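Local atomic coordinates of triosephosphate isomerase (Toxoplasma gondii, PDB entry 5UPR), a protein that probably interconverts D-glyceraldehyde 3-phosphate and dihydroxyacetone phosphate as a homodimeric enzyme of glycolysis and gluconeogenesis. Residues K152-S155 with E156-E159; T198-D201 with I202-W205; P113-S116 with N117-A121. All coordinates share one frame; numbering follows the deposited sequence.

In the fold
Contacts 1 and 2 are turns within outer helices of a TIM barrel and contact 3 is the capped start of one; each joins adjoining residues and closes no long loop, and none nest or cross. Contact 3 comes first, where the loop after helix 103-107 enters helix 117-129. Strand 133-138 and the short helix 142-146 lead to helix 150-164, which carries contact 1, and strand 174-178 leads to helix 192-209, which carries contact 2. Helix 150-164 touches both others: L154 CD1 meets T198 CG2 at 3.4 Å, and Q157 CG meets N117 OD1 at 3.7 Å. Contacts 2 and 3 do not touch, their centres being about 22 Å apart. Contact 3 also reaches the second subunit.

Contact 1 of 3, residues K152-S155 with E156-E159; sequences KVLS and EQLE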
loop_
_atom_site.group_PDB
_atom_site.type_symbol
_atom_site.label_atom_id
_atom_site.label_comp_id
_atom_site.label_asym_id
_atom_site.label_seq_id
_atom_site.Cartn_x
_atom_site.Cartn_y
_atom_site.Cartn_z
ATOM N N LYS A 152 10.038 -23.903 16.727
ATOM C CA LYS A 152 10.083 -22.791 17.675
ATOM C C LYS A 152 9.714 -21.473 17.007
ATOM O O LYS A 152 8.899 -20.720 17.494
ATOM C CB LYS A 152 11.496 -22.734 18.297
ATOM C CG LYS A 152 11.824 -21.537 19.173
ATOM C CD LYS A 152 13.357 -21.572 19.313
ATOM C CE LYS A 152 14.010 -20.632 20.265
ATOM N NZ LYS A 152 13.468 -19.224 20.420
ATOM N N VAL A 153 10.307 -21.223 15.838
ATOM C CA VAL A 153 10.090 -19.973 15.083
ATOM C C VAL A 153 8.636 -19.862 14.620
ATOM O O VAL A 153 7.991 -18.822 14.790
ATOM C CB VAL A 153 11.118 -19.865 13.930
ATOM C CG1 VAL A 153 10.656 -18.819 12.896
ATOM C CG2 VAL A 153 12.467 -19.507 14.533
ATOM N N LEU A 154 8.103 -20.916 14.028
ATOM C CA LEU A 154 6.724 -20.837 13.518
ATOM C C LEU A 154 5.748 -20.683 14.686
ATOM O O LEU A 154 4.808 -19.895 14.570
ATOM C CB LEU A 154 6.382 -22.087 12.676
ATOM C CG LEU A 154 7.216 -22.312 11.419
ATOM C CD1 LEU A 154 6.790 -23.598 10.717
ATOM C CD2 LEU A 154 7.134 -21.112 10.485
ATOM N N SER A 155 6.016 -21.355 15.829
ATOM C CA SER A 155 5.213 -21.128 16.998
ATOM C C SER A 155 5.202 -19.653 17.460
ATOM O O SER A 155 4.156 -19.165 17.843
ATOM C CB SER A 155 5.639 -21.991 18.208
ATOM O OG SER A 155 5.697 -23.356 17.855
ATOM N N GLU A 156 6.364 -19.014 17.481
ATOM C CA GLU A 156 6.499 -17.583 17.900
ATOM C C GLU A 156 5.674 -16.686 16.936
ATOM O O GLU A 156 4.954 -15.775 17.382
ATOM C CB GLU A 156 7.963 -17.103 17.830
ATOM C CG GLU A 156 8.928 -17.635 18.837
ATOM C CD GLU A 156 10.414 -17.237 18.514
ATOM O OE1 GLU A 156 10.719 -16.485 17.518
ATOM O OE2 GLU A 156 11.345 -17.728 19.261
ATOM N N GLN A 157 5.770 -16.946 15.630
ATOM C CA GLN A 157 5.014 -16.165 14.666
ATOM C C GLN A 157 3.501 -16.302 14.831
ATOM O O GLN A 157 2.747 -15.338 14.819
ATOM C CB GLN A 157 5.414 -16.560 13.227
ATOM C CG GLN A 157 6.827 -16.109 12.874
ATOM C CD GLN A 157 7.175 -16.423 11.456
ATOM O OE1 GLN A 157 6.810 -17.484 10.927
ATOM N NE2 GLN A 157 7.817 -15.473 10.754
ATOM N N LEU A 158 3.057 -17.533 15.027
ATOM C CA LEU A 158 1.645 -17.820 15.228
ATOM C C LEU A 158 1.150 -17.371 16.603
ATOM O O LEU A 158 0.043 -16.864 16.706
ATOM C CB LEU A 158 1.417 -19.289 15.007
ATOM C CG LEU A 158 1.520 -19.772 13.607
ATOM C CD1 LEU A 158 1.694 -21.283 13.492
ATOM C CD2 LEU A 158 0.264 -19.361 12.869
ATOM N N GLU A 159 1.953 -17.557 17.648
ATOM C CA GLU A 159 1.578 -17.125 19.024
ATOM C C GLU A 159 1.329 -15.579 19.082
ATOM O O GLU A 159 0.418 -15.177 19.752
ATOM C CB GLU A 159 2.648 -17.546 20.005
ATOM C CG GLU A 159 2.587 -16.986 21.433
ATOM C CD GLU A 159 1.362 -17.420 22.190
ATOM O OE1 GLU A 159 0.615 -18.349 21.752
ATOM O OE2 GLU A 159 1.105 -16.792 23.246
HETATM O O HOH W 1 13.676 -16.703 19.942
#
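With CG anti to the backbone N (chi1 172°), K152 runs extended until a bend at chi4 brings its ammonium up to E156, whose own CG stands anti to the carbonyl carbon (chi1 -71°) on an extended chain. The two side chains meet at an oblique angle, one turn apart on helix 150-164. K152 NZ forms a salt bridge with E156 OE2 at 2.8 Å, approaching nearly along the C-O axis of the carboxylate. One water reinforces the pair, accepting from K152 NZ and donating to E156 OE2, so that lysine, carboxylate and water close a small ring on the exposed face. The backbone beneath is regular: E156 N bonds to K152 O at 3.1 Å, and Q157 N to V153 O at 3.0 Å. L158 N and E159 N likewise bond to the carbonyls of L154 and S155.

The buried face is made differently. L154 CD2 lies 3.7 Å from Q157 OE1, an oxygen that is held by G139 N just beyond strand 133-138. L154 and L158 both touch I138; L154 also packs on Y178 and L158 on I176, while W205 of helix 192-209 covers S155 and L158. E159 OE2 forms a salt bridge with R162, further along the same helix. The result is an amphipathic helix of the outer layer of the TIM barrel, with an i to i+4 lysine-glutamate pair on its solvent side.

Contact 2 of 3, residues T198-D201 with I202-W205; sequences THRD and IRNW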
loop_
_atom_site.group_PDB
_atom_site.type_symbol
_atom_site.label_atom_id
_atom_site.label_comp_id
_atom_site.label_asym_id
_atom_site.label_seq_id
_atom_site.Cartn_x
_atom_site.Cartn_y
_atom_site.Cartn_z
ATOM N N THR A 198 6.172 -30.134 8.190
ATOM C CA THR A 198 6.051 -28.809 8.792
ATOM C C THR A 198 4.585 -28.389 8.858
ATOM O O THR A 198 4.176 -27.743 9.825
ATOM C CB THR A 198 6.831 -27.749 8.015
ATOM O OG1 THR A 198 8.162 -28.172 7.815
ATOM C CG2 THR A 198 6.862 -26.433 8.784
ATOM N N HIS A 199 3.803 -28.731 7.837
ATOM C CA HIS A 199 2.398 -28.402 7.863
ATOM C C HIS A 199 1.694 -29.144 9.029
ATOM O O HIS A 199 0.827 -28.587 9.680
ATOM C CB HIS A 199 1.688 -28.747 6.593
ATOM C CG HIS A 199 1.892 -27.771 5.475
ATOM N ND1 HIS A 199 0.865 -27.383 4.661
ATOM C CD2 HIS A 199 3.000 -27.148 5.012
ATOM C CE1 HIS A 199 1.318 -26.536 3.751
ATOM N NE2 HIS A 199 2.617 -26.399 3.916
ATOM N N ARG A 200 2.075 -30.362 9.289
ATOM C CA ARG A 200 1.527 -31.098 10.427
ATOM C C ARG A 200 1.930 -30.460 11.777
ATOM O O ARG A 200 1.131 -30.434 12.665
ATOM C CB ARG A 200 1.915 -32.573 10.343
ATOM C CG ARG A 200 1.311 -33.486 11.430
ATOM C CD ARG A 200 -0.172 -33.299 11.537
ATOM N NE ARG A 200 -0.840 -34.593 11.609
ATOM C CZ ARG A 200 -2.038 -34.858 11.071
ATOM N NH1 ARG A 200 -2.793 -33.905 10.454
ATOM N NH2 ARG A 200 -2.547 -36.103 11.166
ATOM N N ASP A 201 3.161 -29.946 11.915
ATOM C CA ASP A 201 3.567 -29.180 13.061
ATOM C C ASP A 201 2.712 -27.916 13.238
ATOM O O ASP A 201 2.370 -27.576 14.341
ATOM C CB ASP A 201 5.027 -28.714 12.947
ATOM C CG ASP A 201 6.056 -29.819 13.121
ATOM O OD1 ASP A 201 5.720 -30.896 13.680
ATOM O OD2 ASP A 201 7.224 -29.517 12.770
ATOM N N ILE A 202 2.410 -27.229 12.156
ATOM C CA ILE A 202 1.579 -26.057 12.183
ATOM C C ILE A 202 0.165 -26.444 12.648
ATOM O O ILE A 202 -0.417 -25.751 13.505
ATOM C CB ILE A 202 1.542 -25.346 10.806
ATOM C CG1 ILE A 202 2.891 -24.711 10.522
ATOM C CG2 ILE A 202 0.368 -24.331 10.750
ATOM C CD1 ILE A 202 3.056 -24.418 9.075
ATOM N N ARG A 203 -0.347 -27.545 12.143
ATOM C CA ARG A 203 -1.698 -28.019 12.554
ATOM C C ARG A 203 -1.714 -28.471 14.024
ATOM O O ARG A 203 -2.671 -28.201 14.707
ATOM C CB ARG A 203 -2.228 -29.084 11.597
ATOM C CG ARG A 203 -3.742 -29.283 11.647
ATOM C CD ARG A 203 -4.267 -30.306 10.634
ATOM N NE ARG A 203 -3.859 -29.961 9.252
ATOM C CZ ARG A 203 -4.372 -28.987 8.509
ATOM N NH1 ARG A 203 -5.355 -28.230 8.934
ATOM N NH2 ARG A 203 -3.874 -28.770 7.294
ATOM N N ASN A 204 -0.634 -29.059 14.509
ATOM C CA ASN A 204 -0.523 -29.456 15.921
ATOM C C ASN A 204 -0.452 -28.187 16.757
ATOM O O ASN A 204 -0.999 -28.181 17.855
ATOM C CB ASN A 204 0.692 -30.341 16.258
ATOM C CG ASN A 204 0.642 -31.727 15.629
ATOM O OD1 ASN A 204 -0.422 -32.225 15.244
ATOM N ND2 ASN A 204 1.830 -32.351 15.490
ATOM N N TRP A 205 0.183 -27.120 16.259
ATOM C CA TRP A 205 0.188 -25.862 16.980
ATOM C C TRP A 205 -1.242 -25.334 17.127
ATOM O O TRP A 205 -1.619 -24.917 18.235
ATOM C CB TRP A 205 1.115 -24.787 16.322
ATOM C CG TRP A 205 1.142 -23.507 17.131
ATOM C CD1 TRP A 205 2.013 -23.184 18.158
ATOM C CD2 TRP A 205 0.207 -22.428 17.054
ATOM N NE1 TRP A 205 1.650 -21.979 18.706
ATOM C CE2 TRP A 205 0.577 -21.471 18.023
ATOM C CE3 TRP A 205 -0.898 -22.163 16.218
ATOM C CZ2 TRP A 205 -0.187 -20.325 18.252
ATOM C CZ3 TRP A 205 -1.638 -20.966 16.445
ATOM C CH2 TRP A 205 -1.243 -20.073 17.408
#
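This is an i to i+3 and i to i+4 contact between neighbouring turns of helix 192-209, which packs outside strands 174-178 and 220-222 of the barrel. R200 and R203 come side by side as like charges. R200 sets out with CG anti to the backbone N (chi1 -176°) and bends at chi2 and chi3, which brings R200 NH1 to 3.9 Å from R203 CD; it lies at the edge of the R203 guanidinium, near its plane, and the two guanidinium planes stand 78° apart. R200 NH1 is 4.3 Å from R203 NE, and D239 OD1 forms salt bridges to both. R203 is gripped further by D241 and by the carbonyls of A215 and T218, which would fix its rotation. R200 CD also passes 3.9 Å from N204 OD1.

On the barrel side, I202 CG1 lies 3.4 Å from T198 O, the same oxygen that accepts from I202 N at 3.0 Å. I202 CD1 is 4.3 Å from T198 CG2, and I202 packs onward against I176, Y178 and V220. W205 turns its indole to R162, W171 and V210. Aliphatic groups on the strand side and an arginine pair sharing D239 make this an outer-layer helix of the TIM barrel.

Contact 3 of 3, residues P113-S116 with N117-A121; sequences PGES and NQVVA
The start of helix 117-129 is closed by a serine N-cap, S116, at the end of the loop that follows helix 103-107. S116 OG accepts from V119 N at 3.0 Å with an N-H...O angle of 163°. The hydroxyl sits between the backbone N and the carbonyl carbon (chi1 69°), a rotation that turns it to the amide N atoms of the first turn and lets it accept from that of V119. S116 O begins the regular ladder, receiving V120 N at 2.9 Å, nearly straight at 172°. V119 CG2 rests 3.5 Å from the capping oxygen, S116 OG, while the bent chain of Q118 returns so that Q118 OE1 lies 3.7 Å from S116 OG.

Before the cap, E115 crosses both valines at about a right angle. E115 CB lies 3.9 Å from V119 CG1, and E115 OE1 is equally far from V120 CG2. The carboxylate is held from beyond the segments by salt bridges from OE2 to R105 and K123, which should favour its charged form. A water donates to E115 O at 2.7 Å and only weakly to N117 OD1. P113 O bonds to Q112 of the second subunit, and V119 packs on G110 of that subunit. The arrangement is a serine hydroxyl N-cap, with the preceding glutamate laid across the valines of the first turn, where a barrel helix begins beside the dimer interface.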
loop_
_atom_site.group_PDB
_atom_site.type_symbol
_atom_site.label_atom_id
_atom_site.label_comp_id
_atom_site.label_asym_id
_atom_site.label_seq_id
_atom_site.Cartn_x
_atom_site.Cartn_y
_atom_site.Cartn_z
ATOM N N PRO A 113 12.424 -0.334 8.341
ATOM C CA PRO A 113 12.144 -1.594 9.010
ATOM C C PRO A 113 10.837 -2.221 8.542
ATOM O O PRO A 113 9.919 -1.531 8.164
ATOM C CB PRO A 113 12.071 -1.203 10.500
ATOM C CG PRO A 113 12.950 -0.006 10.606
ATOM C CD PRO A 113 12.763 0.729 9.285
ATOM N N GLY A 114 10.795 -3.544 8.515
ATOM C CA GLY A 114 9.606 -4.291 8.157
ATOM C C GLY A 114 8.660 -4.490 9.343
ATOM O O GLY A 114 8.829 -3.882 10.397
ATOM N N GLU A 115 7.659 -5.326 9.083
ATOM C CA GLU A 115 6.576 -5.621 10.040
ATOM C C GLU A 115 7.013 -6.727 10.983
ATOM O O GLU A 115 7.279 -7.847 10.544
ATOM C CB GLU A 115 5.345 -6.106 9.233
ATOM C CG GLU A 115 4.833 -5.093 8.243
ATOM C CD GLU A 115 3.787 -5.589 7.256
ATOM O OE1 GLU A 115 3.201 -6.721 7.385
ATOM O OE2 GLU A 115 3.650 -4.814 6.257
ATOM N N SER A 116 7.038 -6.436 12.280
ATOM C CA SER A 116 7.299 -7.435 13.302
ATOM C C SER A 116 6.160 -8.433 13.444
ATOM O O SER A 116 5.039 -8.226 12.882
ATOM C CB SER A 116 7.470 -6.736 14.646
ATOM O OG SER A 116 6.225 -6.184 15.087
ATOM N N ASN A 117 6.408 -9.509 14.213
ATOM C CA ASN A 117 5.349 -10.459 14.537
ATOM C C ASN A 117 4.160 -9.720 15.099
ATOM O O ASN A 117 3.035 -10.057 14.758
ATOM C CB ASN A 117 5.829 -11.463 15.594
ATOM C CG ASN A 117 6.824 -12.467 15.024
ATOM O OD1 ASN A 117 7.022 -12.555 13.803
ATOM N ND2 ASN A 117 7.470 -13.220 15.937
ATOM N N GLN A 118 4.417 -8.744 15.971
ATOM C CA GLN A 118 3.349 -7.980 16.639
ATOM C C GLN A 118 2.532 -7.091 15.674
ATOM O O GLN A 118 1.323 -7.015 15.756
ATOM C CB GLN A 118 3.943 -7.119 17.800
ATOM C CG GLN A 118 4.451 -8.021 18.980
ATOM C CD GLN A 118 5.688 -8.927 18.667
ATOM O OE1 GLN A 118 6.638 -8.552 17.885
ATOM N NE2 GLN A 118 5.697 -10.159 19.299
ATOM N N VAL A 119 3.222 -6.443 14.735
ATOM C CA VAL A 119 2.558 -5.621 13.706
ATOM C C VAL A 119 1.700 -6.459 12.774
ATOM O O VAL A 119 0.519 -6.085 12.481
ATOM C CB VAL A 119 3.582 -4.750 12.953
ATOM C CG1 VAL A 119 2.981 -4.160 11.679
ATOM C CG2 VAL A 119 4.137 -3.672 13.885
ATOM N N VAL A 120 2.233 -7.619 12.363
ATOM C CA VAL A 120 1.429 -8.530 11.530
ATOM C C VAL A 120 0.162 -8.927 12.288
ATOM O O VAL A 120 -0.951 -8.945 11.722
ATOM C CB VAL A 120 2.250 -9.772 11.080
ATOM C CG1 VAL A 120 1.325 -10.801 10.419
ATOM C CG2 VAL A 120 3.431 -9.384 10.189
ATOM N N ALA A 121 0.337 -9.279 13.570
ATOM C CA ALA A 121 -0.802 -9.702 14.375
ATOM C C ALA A 121 -1.869 -8.602 14.472
ATOM O O ALA A 121 -3.096 -8.883 14.397
ATOM C CB ALA A 121 -0.309 -10.091 15.745
HETATM O O HOH W 2 7.904 -10.412 11.219
#